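Local coordinates for type IV pilin structural subunit (Pseudomonas aeruginosa, PDB 3JYZ), which probably assembles with copies of itself into the type IV pilus, a thin surface filament, as its structural pilin subunit, at residues V7-A18 / I72-L81; K22-T33 / V107-W117. One frame throughout, in Å; residues are numbered along the deposited sequence.

Overall arrangement
Both contacts press helix 4-28 against the antiparallel sheet, the arrangement that defines the pilin fold. Contact 1 uses the first part of the helix and is mostly buried. Contact 2 uses its end and the loop that follows, and is a surface contact. The two centres lie about 26 Å apart, on opposite sides of the chain's centre. Different strands serve them: 70-74 in contact 1 and 114-120 in contact 2. Contact 1 is chiefly valine, leucine and isoleucine around one tyrosine hydroxyl. Contact 2 mixes isoleucine packing with a lysine lying over a tryptophan, a bridging water and an arginine bond to a loop carbonyl.

Contact 1: residues V7-A18 / I72-L81; sequences VRTRVSEGLVLA and ITYVADQVGL. With SO4 (sulfate ion), chain B.
Val7, Val11, Val79 and Leu81 form the apolar centre of this contact. It belongs to the pilin fold, in which a long N-terminal helix packs on an antiparallel sheet. Here helix 4-28 meets strand 70-74 and the short helix 76-79 after it. Helix 7-18 and strand 72-74 run roughly antiparallel, at 144°. Val79 CG1 fits between two valines one helical turn apart. It lies 3.9 Å from Val7 CG1 and equally far from Val11 CG2. The Val79 side chain crosses both at about a right angle. Val7 CG1 also touches Leu81 CD2 at 3.7 Å. This branch of Val7 stands anti to the backbone N (chi1 175°), while CG2 turns to the carbonyls of Val79 and Gly80.

Toward the later turns of the helix, Ile72 takes over. Its CD1 reaches Leu15 CD2 at 3.9 Å and also packs near the Gly14 carbonyl and Ala18 CB. Gly14 leaves room here for the tyrosine: its CA is 3.5 Å from Tyr74 OH. Leu88 of strand 87-95 touches both Val11 and Tyr74 and continues the core.

Val11 CG1 lies 3.7 Å from Tyr74 CZ, the side chains meeting at about a right angle. The same valine supplies the acceptor: Tyr74 OH gives its proton to Val11 O at 2.7 Å, in the carbonyl plane and on a lone pair, with a C=O...O angle of 132°.

Arg10 extends beside helix 76-79, and its NH1 comes to 3.2 Å from Gln78 O. The neighbouring Val79 O is buried and has no polar partner in the model. Arg8 starts away from segment 72-81. Its NE is bonded to Glu143 O, and its NH1 donates at 3.2 Å to O1 of a sulfate, probably from the crystallisation liquor, which Arg150 also binds.

Contact 2: residues K22-T33 / V107-W117; sequences KLMISTDGSAST and VAAGTRGTIDW
Lys22 lies across one face of the Trp117 indole, and Ile25 meets the same ring at its edge. This is the tightly packed part of the contact. It joins the last turns of helix 4-28 to strand 114-120 of the pilin sheet. The Lys22 chain is extended beyond CG and runs opposite to the tryptophan side chain. Its CD sits 3.7 Å from the centroid of the five-membered ring, 10° off the normal, in a CH-pi contact. NZ goes on to an off-centre cation-pi position, 4.5 Å from that centroid, and forms a long, weak ion pair with Glu19. Ile25 CD1 approaches Trp117 CH2 at 3.5 Å, in the ring plane. Ile115 fills the next place along the strand. Its CD1 touches Ile25 CG2 at 4.0 Å and packs against Ser26 CA and Ser30 CB.

A water also lies in the indole plane. It accepts from Trp117 NE1 at 2.9 Å and donates to Lys22 O, so both the face and the N-H of the ring are tied to one residue.

The other end is looser and more open to solvent. It is formed by loop 29-32, the start of the next helix and the end of helix 103-109. Ser30 OG turns back to Ile25 O, which also accepts from Gly29 N, so one carbonyl takes two donors. Val107 CG2 packs against Ser30 O, and Thr33 OG1 rests on Ala108. Arg112 bends at chi2 (-34°), bringing NH1 to Ala31 O at 3.2 Å. The donor lies well above the carbonyl plane, not on a lone pair.

The indole is thus held on its face, edge and N-H, which would fix its rotation. Toward the loops, a buried Val107 and a single arginine bond make the link.

Contact 1: residues V7-A18 / I72-L81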
loop_
_atom_site.group_PDB
_atom_site.type_symbol
_atom_site.label_atom_id
_atom_site.label_comp_id
_atom_site.label_asym_id
_atom_site.label_seq_id
_atom_site.Cartn_x
_atom_site.Cartn_y
_atom_site.Cartn_z
ATOM N N VAL A 7 -13.943 10.326 -8.450
ATOM C CA VAL A 7 -13.641 9.083 -7.748
ATOM C C VAL A 7 -12.125 8.902 -7.571
ATOM O O VAL A 7 -11.656 8.595 -6.471
ATOM C CB VAL A 7 -14.245 7.864 -8.468
ATOM C CG1 VAL A 7 -13.809 6.581 -7.796
ATOM C CG2 VAL A 7 -15.766 7.968 -8.502
ATOM N N ARG A 8 -11.360 9.106 -8.642
ATOM C CA ARG A 8 -9.901 8.992 -8.570
ATOM C C ARG A 8 -9.303 9.937 -7.563
ATOM O O ARG A 8 -8.312 9.625 -6.898
ATOM C CB ARG A 8 -9.259 9.316 -9.915
ATOM C CG ARG A 8 -9.297 8.187 -10.883
ATOM C CD ARG A 8 -8.674 8.591 -12.201
ATOM N NE ARG A 8 -9.304 7.837 -13.269
ATOM C CZ ARG A 8 -9.061 8.033 -14.561
ATOM N NH1 ARG A 8 -8.192 8.968 -14.953
ATOM N NH2 ARG A 8 -9.696 7.294 -15.455
ATOM N N THR A 9 -9.866 11.140 -7.488
ATOM C CA THR A 9 -9.340 12.149 -6.599
ATOM C C THR A 9 -9.560 11.691 -5.155
ATOM O O THR A 9 -8.690 11.870 -4.306
ATOM C CB THR A 9 -9.953 13.532 -6.902
ATOM O OG1 THR A 9 -8.982 14.320 -7.605
ATOM C CG2 THR A 9 -10.331 14.233 -5.624
ATOM N N ARG A 10 -10.683 11.061 -4.892
ATOM C CA ARG A 10 -10.943 10.526 -3.562
ATOM C C ARG A 10 -10.061 9.317 -3.247
ATOM O O ARG A 10 -9.583 9.170 -2.123
ATOM C CB ARG A 10 -12.434 10.224 -3.383
ATOM C CG ARG A 10 -13.264 11.501 -3.404
ATOM C CD ARG A 10 -14.752 11.244 -3.518
ATOM N NE ARG A 10 -15.475 12.501 -3.680
ATOM C CZ ARG A 10 -16.788 12.593 -3.872
ATOM N NH1 ARG A 10 -17.536 11.502 -3.921
ATOM N NH2 ARG A 10 -17.349 13.789 -4.013
ATOM N N VAL A 11 -9.822 8.470 -4.247
ATOM C CA VAL A 11 -8.889 7.356 -4.085
ATOM C C VAL A 11 -7.471 7.878 -3.803
ATOM O O VAL A 11 -6.753 7.327 -2.968
ATOM C CB VAL A 11 -8.917 6.405 -5.311
ATOM C CG1 VAL A 11 -7.833 5.348 -5.188
ATOM C CG2 VAL A 11 -10.286 5.746 -5.436
ATOM N N SER A 12 -7.079 8.956 -4.473
ATOM C CA SER A 12 -5.775 9.572 -4.201
ATOM C C SER A 12 -5.614 10.017 -2.749
ATOM O O SER A 12 -4.512 9.934 -2.201
ATOM C CB SER A 12 -5.514 10.748 -5.145
ATOM O OG SER A 12 -5.179 10.274 -6.436
ATOM N N GLU A 13 -6.677 10.498 -2.153
ATOM C CA GLU A 13 -6.598 10.805 -0.743
ATOM C C GLU A 13 -6.137 9.700 0.101
ATOM O O GLU A 13 -5.423 9.937 1.002
ATOM C CB GLU A 13 -7.939 11.366 -0.243
ATOM C CG GLU A 13 -8.178 12.714 -0.887
ATOM C CD GLU A 13 -8.322 13.879 0.103
ATOM O OE1 GLU A 13 -7.488 14.847 0.083
ATOM O OE2 GLU A 13 -9.325 13.804 0.890
ATOM N N GLY A 14 -6.585 8.469 -0.170
ATOM C CA GLY A 14 -6.154 7.292 0.559
ATOM C C GLY A 14 -4.665 7.039 0.465
ATOM O O GLY A 14 -4.033 6.564 1.411
ATOM N N LEU A 15 -4.090 7.332 -0.692
ATOM C CA LEU A 15 -2.660 7.147 -0.874
ATOM C C LEU A 15 -1.903 8.088 0.050
ATOM O O LEU A 15 -0.904 7.713 0.655
ATOM C CB LEU A 15 -2.274 7.367 -2.338
ATOM C CG LEU A 15 -2.831 6.296 -3.279
ATOM C CD1 LEU A 15 -2.519 6.656 -4.721
ATOM C CD2 LEU A 15 -2.243 4.935 -2.939
ATOM N N VAL A 16 -2.395 9.313 0.171
ATOM C CA VAL A 16 -1.762 10.286 1.048
ATOM C C VAL A 16 -1.846 9.817 2.510
ATOM O O VAL A 16 -0.907 9.980 3.293
ATOM C CB VAL A 16 -2.397 11.680 0.861
ATOM C CG1 VAL A 16 -1.850 12.659 1.887
ATOM C CG2 VAL A 16 -2.137 12.178 -0.552
ATOM N N LEU A 17 -2.966 9.200 2.866
ATOM C CA LEU A 17 -3.177 8.665 4.209
ATOM C C LEU A 17 -2.196 7.531 4.567
ATOM O O LEU A 17 -1.907 7.289 5.742
ATOM C CB LEU A 17 -4.631 8.182 4.319
ATOM C CG LEU A 17 -5.438 8.257 5.619
ATOM C CD1 LEU A 17 -5.532 9.671 6.173
ATOM C CD2 LEU A 17 -6.832 7.679 5.406
ATOM N N ALA A 18 -1.678 6.839 3.555
ATOM C CA ALA A 18 -0.702 5.775 3.772
ATOM C C ALA A 18 0.750 6.261 3.891
ATOM O O ALA A 18 1.638 5.500 4.279
ATOM C CB ALA A 18 -0.812 4.719 2.666
ATOM N N ILE A 72 -5.154 -0.697 1.435
ATOM C CA ILE A 72 -6.052 0.415 1.696
ATOM C C ILE A 72 -7.446 -0.011 1.266
ATOM O O ILE A 72 -7.656 -0.412 0.111
ATOM C CB ILE A 72 -5.671 1.644 0.888
ATOM C CG1 ILE A 72 -4.218 2.033 1.153
ATOM C CG2 ILE A 72 -6.621 2.798 1.210
ATOM C CD1 ILE A 72 -3.730 3.124 0.206
ATOM N N THR A 73 -8.389 0.060 2.203
ATOM C CA THR A 73 -9.782 -0.261 1.933
ATOM C C THR A 73 -10.590 1.025 1.962
ATOM O O THR A 73 -10.547 1.773 2.934
ATOM C CB THR A 73 -10.321 -1.252 2.981
ATOM O OG1 THR A 73 -9.559 -2.465 2.925
ATOM C CG2 THR A 73 -11.808 -1.556 2.730
ATOM N N TYR A 74 -11.323 1.292 0.884
ATOM C CA TYR A 74 -12.096 2.523 0.764
ATOM C C TYR A 74 -13.549 2.335 1.169
ATOM O O TYR A 74 -14.078 1.237 1.066
ATOM C CB TYR A 74 -12.035 3.013 -0.683
ATOM C CG TYR A 74 -10.660 3.501 -1.028
ATOM C CD1 TYR A 74 -10.309 4.818 -0.815
ATOM C CD2 TYR A 74 -9.695 2.630 -1.516
ATOM C CE1 TYR A 74 -9.043 5.277 -1.106
ATOM C CE2 TYR A 74 -8.414 3.080 -1.810
ATOM C CZ TYR A 74 -8.104 4.407 -1.607
ATOM O OH TYR A 74 -6.843 4.900 -1.883
ATOM N N VAL A 75 -14.178 3.411 1.636
ATOM C CA VAL A 75 -15.612 3.378 1.906
ATOM C C VAL A 75 -16.308 3.541 0.556
ATOM O O VAL A 75 -16.406 4.649 0.023
ATOM C CB VAL A 75 -16.043 4.478 2.893
ATOM C CG1 VAL A 75 -17.486 4.231 3.356
ATOM C CG2 VAL A 75 -15.091 4.519 4.100
ATOM N N ALA A 76 -16.752 2.421 0.000
ATOM C CA ALA A 76 -17.234 2.396 -1.378
ATOM C C ALA A 76 -18.297 3.458 -1.664
ATOM O O ALA A 76 -18.220 4.163 -2.666
ATOM C CB ALA A 76 -17.734 1.019 -1.740
ATOM N N ASP A 77 -19.280 3.602 -0.785
ATOM C CA ASP A 77 -20.370 4.524 -1.097
ATOM C C ASP A 77 -20.075 6.010 -0.828
ATOM O O ASP A 77 -20.883 6.880 -1.168
ATOM C CB ASP A 77 -21.690 4.065 -0.461
ATOM C CG ASP A 77 -21.695 4.181 1.051
ATOM O OD1 ASP A 77 -20.712 4.691 1.630
ATOM O OD2 ASP A 77 -22.701 3.767 1.661
ATOM N N GLN A 78 -18.920 6.307 -0.237
ATOM C CA GLN A 78 -18.487 7.690 -0.091
ATOM C C GLN A 78 -17.568 8.080 -1.246
ATOM O O GLN A 78 -17.507 9.244 -1.651
ATOM C CB GLN A 78 -17.772 7.920 1.248
ATOM C CG GLN A 78 -18.577 7.533 2.496
ATOM C CD GLN A 78 -19.855 8.339 2.666
ATOM O OE1 GLN A 78 -19.875 9.554 2.456
ATOM N NE2 GLN A 78 -20.926 7.664 3.063
ATOM N N VAL A 79 -16.844 7.096 -1.769
ATOM C CA VAL A 79 -15.888 7.340 -2.835
ATOM C C VAL A 79 -16.558 7.265 -4.203
ATOM O O VAL A 79 -16.254 8.070 -5.087
ATOM C CB VAL A 79 -14.728 6.325 -2.769
ATOM C CG1 VAL A 79 -13.764 6.535 -3.923
ATOM C CG2 VAL A 79 -14.003 6.452 -1.445
ATOM N N GLY A 80 -17.468 6.308 -4.366
ATOM C CA GLY A 80 -18.110 6.058 -5.648
ATOM C C GLY A 80 -17.666 4.757 -6.305
ATOM O O GLY A 80 -17.635 4.655 -7.534
ATOM N N LEU A 81 -17.333 3.757 -5.494
ATOM C CA LEU A 81 -16.786 2.502 -5.994
ATOM C C LEU A 81 -17.758 1.340 -5.835
ATOM O O LEU A 81 -18.669 1.400 -5.011
ATOM C CB LEU A 81 -15.507 2.157 -5.229
ATOM C CG LEU A 81 -14.343 3.130 -5.361
ATOM C CD1 LEU A 81 -13.344 2.878 -4.240
ATOM C CD2 LEU A 81 -13.680 3.001 -6.727
HETATM S S SO4 B . -4.656 10.244 -13.824
HETATM O O1 SO4 B . -6.024 11.086 -13.855
HETATM O O2 SO4 B . -3.675 11.177 -13.455
HETATM O O3 SO4 B . -4.898 9.199 -12.929
HETATM O O4 SO4 B . -4.494 9.826 -15.208
#

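Contact 2: residues K22-T33 / V107-W117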
loop_
_atom_site.group_PDB
_atom_site.type_symbol
_atom_site.label_atom_id
_atom_site.label_comp_id
_atom_site.label_asym_id
_atom_site.label_seq_id
_atom_site.Cartn_x
_atom_site.Cartn_y
_atom_site.Cartn_z
ATOM N N LYS A 22 4.494 4.347 5.198
ATOM C CA LYS A 22 5.736 4.203 4.438
ATOM C C LYS A 22 6.902 4.785 5.223
ATOM O O LYS A 22 7.984 4.190 5.287
ATOM C CB LYS A 22 5.627 4.914 3.092
ATOM C CG LYS A 22 4.633 4.276 2.128
ATOM C CD LYS A 22 4.706 4.994 0.791
ATOM C CE LYS A 22 3.787 4.379 -0.244
ATOM N NZ LYS A 22 3.899 5.141 -1.524
ATOM N N LEU A 23 6.680 5.949 5.821
ATOM C CA LEU A 23 7.719 6.614 6.594
ATOM C C LEU A 23 8.114 5.770 7.798
ATOM O O LEU A 23 9.303 5.594 8.065
ATOM C CB LEU A 23 7.251 7.996 7.057
ATOM C CG LEU A 23 8.301 8.846 7.778
ATOM C CD1 LEU A 23 9.538 9.050 6.903
ATOM C CD2 LEU A 23 7.699 10.179 8.200
HETATM N N MSE A 24 7.122 5.251 8.524
HETATM C CA MSE A 24 7.395 4.408 9.691
HETATM C C MSE A 24 8.201 3.169 9.316
HETATM O O MSE A 24 9.113 2.770 10.031
HETATM C CB MSE A 24 6.103 3.991 10.405
HETATM C CG MSE A 24 6.327 2.962 11.525
HETATM SE SE MSE A 24 4.672 2.449 12.460
HETATM C CE MSE A 24 4.172 4.231 13.143
ATOM N N ILE A 25 7.857 2.548 8.197
ATOM C CA ILE A 25 8.597 1.377 7.744
ATOM C C ILE A 25 10.049 1.752 7.441
ATOM O O ILE A 25 10.974 1.040 7.829
ATOM C CB ILE A 25 7.916 0.719 6.529
ATOM C CG1 ILE A 25 6.636 0.011 6.975
ATOM C CG2 ILE A 25 8.858 -0.276 5.861
ATOM C CD1 ILE A 25 5.680 -0.280 5.850
ATOM N N SER A 26 10.239 2.883 6.772
ATOM C CA SER A 26 11.577 3.364 6.433
ATOM C C SER A 26 12.452 3.580 7.658
ATOM O O SER A 26 13.615 3.171 7.681
ATOM C CB SER A 26 11.482 4.675 5.653
ATOM O OG SER A 26 12.782 5.178 5.381
ATOM N N THR A 27 11.893 4.228 8.675
ATOM C CA THR A 27 12.672 4.641 9.838
ATOM C C THR A 27 12.739 3.584 10.935
ATOM O O THR A 27 13.737 3.497 11.659
ATOM C CB THR A 27 12.119 5.946 10.456
ATOM O OG1 THR A 27 10.788 5.723 10.934
ATOM C CG2 THR A 27 12.098 7.060 9.429
ATOM N N ASP A 28 11.686 2.782 11.064
ATOM C CA ASP A 28 11.570 1.882 12.210
ATOM C C ASP A 28 11.161 0.454 11.864
ATOM O O ASP A 28 11.068 -0.400 12.743
ATOM C CB ASP A 28 10.578 2.465 13.217
ATOM C CG ASP A 28 11.134 3.669 13.942
ATOM O OD1 ASP A 28 11.929 3.473 14.886
ATOM O OD2 ASP A 28 10.784 4.810 13.572
ATOM N N GLY A 29 10.916 0.185 10.592
ATOM C CA GLY A 29 10.453 -1.133 10.207
ATOM C C GLY A 29 11.285 -1.886 9.197
ATOM O O GLY A 29 10.838 -2.895 8.661
ATOM N N SER A 30 12.501 -1.421 8.933
ATOM C CA SER A 30 13.305 -2.074 7.908
ATOM C C SER A 30 14.740 -2.479 8.250
ATOM O O SER A 30 15.473 -2.933 7.376
ATOM C CB SER A 30 13.295 -1.144 6.691
ATOM O OG SER A 30 13.655 0.169 7.059
ATOM N N ALA A 31 15.134 -2.345 9.511
ATOM C CA ALA A 31 16.496 -2.720 9.904
ATOM C C ALA A 31 16.606 -4.225 10.138
ATOM O O ALA A 31 17.694 -4.793 10.052
ATOM C CB ALA A 31 16.936 -1.954 11.141
ATOM N N SER A 32 15.472 -4.864 10.413
ATOM C CA SER A 32 15.439 -6.287 10.738
ATOM C C SER A 32 14.008 -6.803 10.692
ATOM O O SER A 32 13.062 -6.018 10.710
ATOM C CB SER A 32 15.985 -6.514 12.143
ATOM O OG SER A 32 15.082 -6.006 13.110
ATOM N N THR A 33 13.858 -8.123 10.646
ATOM C CA THR A 33 12.545 -8.748 10.685
ATOM C C THR A 33 11.820 -8.378 11.972
ATOM O O THR A 33 10.617 -8.112 11.960
ATOM C CB THR A 33 12.640 -10.276 10.563
ATOM O OG1 THR A 33 13.114 -10.609 9.252
ATOM C CG2 THR A 33 11.273 -10.923 10.768
ATOM N N VAL A 107 14.851 -7.613 4.235
ATOM C CA VAL A 107 15.137 -7.317 5.636
ATOM C C VAL A 107 15.663 -8.556 6.352
ATOM O O VAL A 107 16.561 -8.451 7.188
ATOM C CB VAL A 107 13.937 -6.708 6.399
ATOM C CG1 VAL A 107 14.270 -6.540 7.882
ATOM C CG2 VAL A 107 13.492 -5.397 5.770
ATOM N N ALA A 108 15.152 -9.664 6.116
ATOM C CA ALA A 108 15.639 -10.914 6.706
ATOM C C ALA A 108 17.099 -11.160 6.335
ATOM O O ALA A 108 17.871 -11.672 7.147
ATOM C CB ALA A 108 14.787 -12.085 6.269
ATOM N N ALA A 109 17.469 -10.788 5.114
ATOM C CA ALA A 109 18.829 -10.995 4.621
ATOM C C ALA A 109 19.797 -9.895 5.055
ATOM O O ALA A 109 21.006 -10.014 4.863
ATOM C CB ALA A 109 18.823 -11.112 3.101
ATOM N N GLY A 110 19.266 -8.819 5.620
ATOM C CA GLY A 110 20.078 -7.676 5.997
ATOM C C GLY A 110 20.512 -6.839 4.807
ATOM O O GLY A 110 21.494 -6.093 4.881
ATOM N N THR A 111 19.774 -6.946 3.706
ATOM C CA THR A 111 20.120 -6.218 2.491
ATOM C C THR A 111 19.842 -4.733 2.666
ATOM O O THR A 111 18.715 -4.340 2.958
ATOM C CB THR A 111 19.326 -6.726 1.281
ATOM O OG1 THR A 111 19.522 -8.135 1.137
ATOM C CG2 THR A 111 19.794 -6.028 0.009
ATOM N N ARG A 112 20.840 -3.911 2.441
ATOM C CA ARG A 112 20.686 -2.512 2.665
ATOM C C ARG A 112 20.310 -1.790 1.341
ATOM O O ARG A 112 20.663 -2.204 0.336
ATOM C CB ARG A 112 21.950 -1.883 3.284
ATOM C CG ARG A 112 22.294 -2.255 4.729
ATOM C CD ARG A 112 21.091 -2.491 5.658
ATOM N NE ARG A 112 21.557 -2.960 6.978
ATOM C CZ ARG A 112 20.861 -3.685 7.840
ATOM N NH1 ARG A 112 19.616 -4.008 7.613
ATOM N NH2 ARG A 112 21.436 -4.055 8.964
ATOM N N GLY A 113 19.579 -0.728 1.447
ATOM C CA GLY A 113 19.156 0.006 0.273
ATOM C C GLY A 113 17.984 0.902 0.599
ATOM O O GLY A 113 17.648 1.105 1.764
ATOM N N THR A 114 17.360 1.440 -0.439
ATOM C CA THR A 114 16.213 2.316 -0.260
ATOM C C THR A 114 14.933 1.536 -0.559
ATOM O O THR A 114 14.974 0.484 -1.193
ATOM C CB THR A 114 16.315 3.543 -1.165
ATOM O OG1 THR A 114 16.720 3.124 -2.471
ATOM C CG2 THR A 114 17.352 4.515 -0.616
ATOM N N ILE A 115 13.806 2.045 -0.083
ATOM C CA ILE A 115 12.538 1.337 -0.222
ATOM C C ILE A 115 11.690 1.907 -1.357
ATOM O O ILE A 115 11.439 3.112 -1.419
ATOM C CB ILE A 115 11.748 1.368 1.098
ATOM C CG1 ILE A 115 12.621 0.805 2.232
ATOM C CG2 ILE A 115 10.425 0.609 0.955
ATOM C CD1 ILE A 115 11.946 0.790 3.588
ATOM N N ASP A 116 11.267 1.023 -2.255
ATOM C CA ASP A 116 10.419 1.385 -3.385
ATOM C C ASP A 116 9.050 0.757 -3.164
ATOM O O ASP A 116 8.943 -0.344 -2.625
ATOM C CB ASP A 116 11.000 0.852 -4.697
ATOM C CG ASP A 116 12.358 1.446 -5.033
ATOM O OD1 ASP A 116 12.670 2.557 -4.558
ATOM O OD2 ASP A 116 13.105 0.787 -5.785
ATOM N N TRP A 117 8.003 1.457 -3.578
ATOM C CA TRP A 117 6.649 0.970 -3.404
ATOM C C TRP A 117 5.932 0.842 -4.737
ATOM O O TRP A 117 5.996 1.744 -5.583
ATOM C CB TRP A 117 5.862 1.919 -2.502
ATOM C CG TRP A 117 6.302 1.909 -1.073
ATOM C CD1 TRP A 117 7.291 2.668 -0.509
ATOM C CD2 TRP A 117 5.754 1.116 -0.019
ATOM N NE1 TRP A 117 7.394 2.385 0.838
ATOM C CE2 TRP A 117 6.456 1.431 1.162
ATOM C CE3 TRP A 117 4.735 0.158 0.044
ATOM C CZ2 TRP A 117 6.178 0.825 2.383
ATOM C CZ3 TRP A 117 4.452 -0.440 1.257
ATOM C CH2 TRP A 117 5.172 -0.105 2.410
HETATM O O HOH W 1 9.168 3.340 2.919
#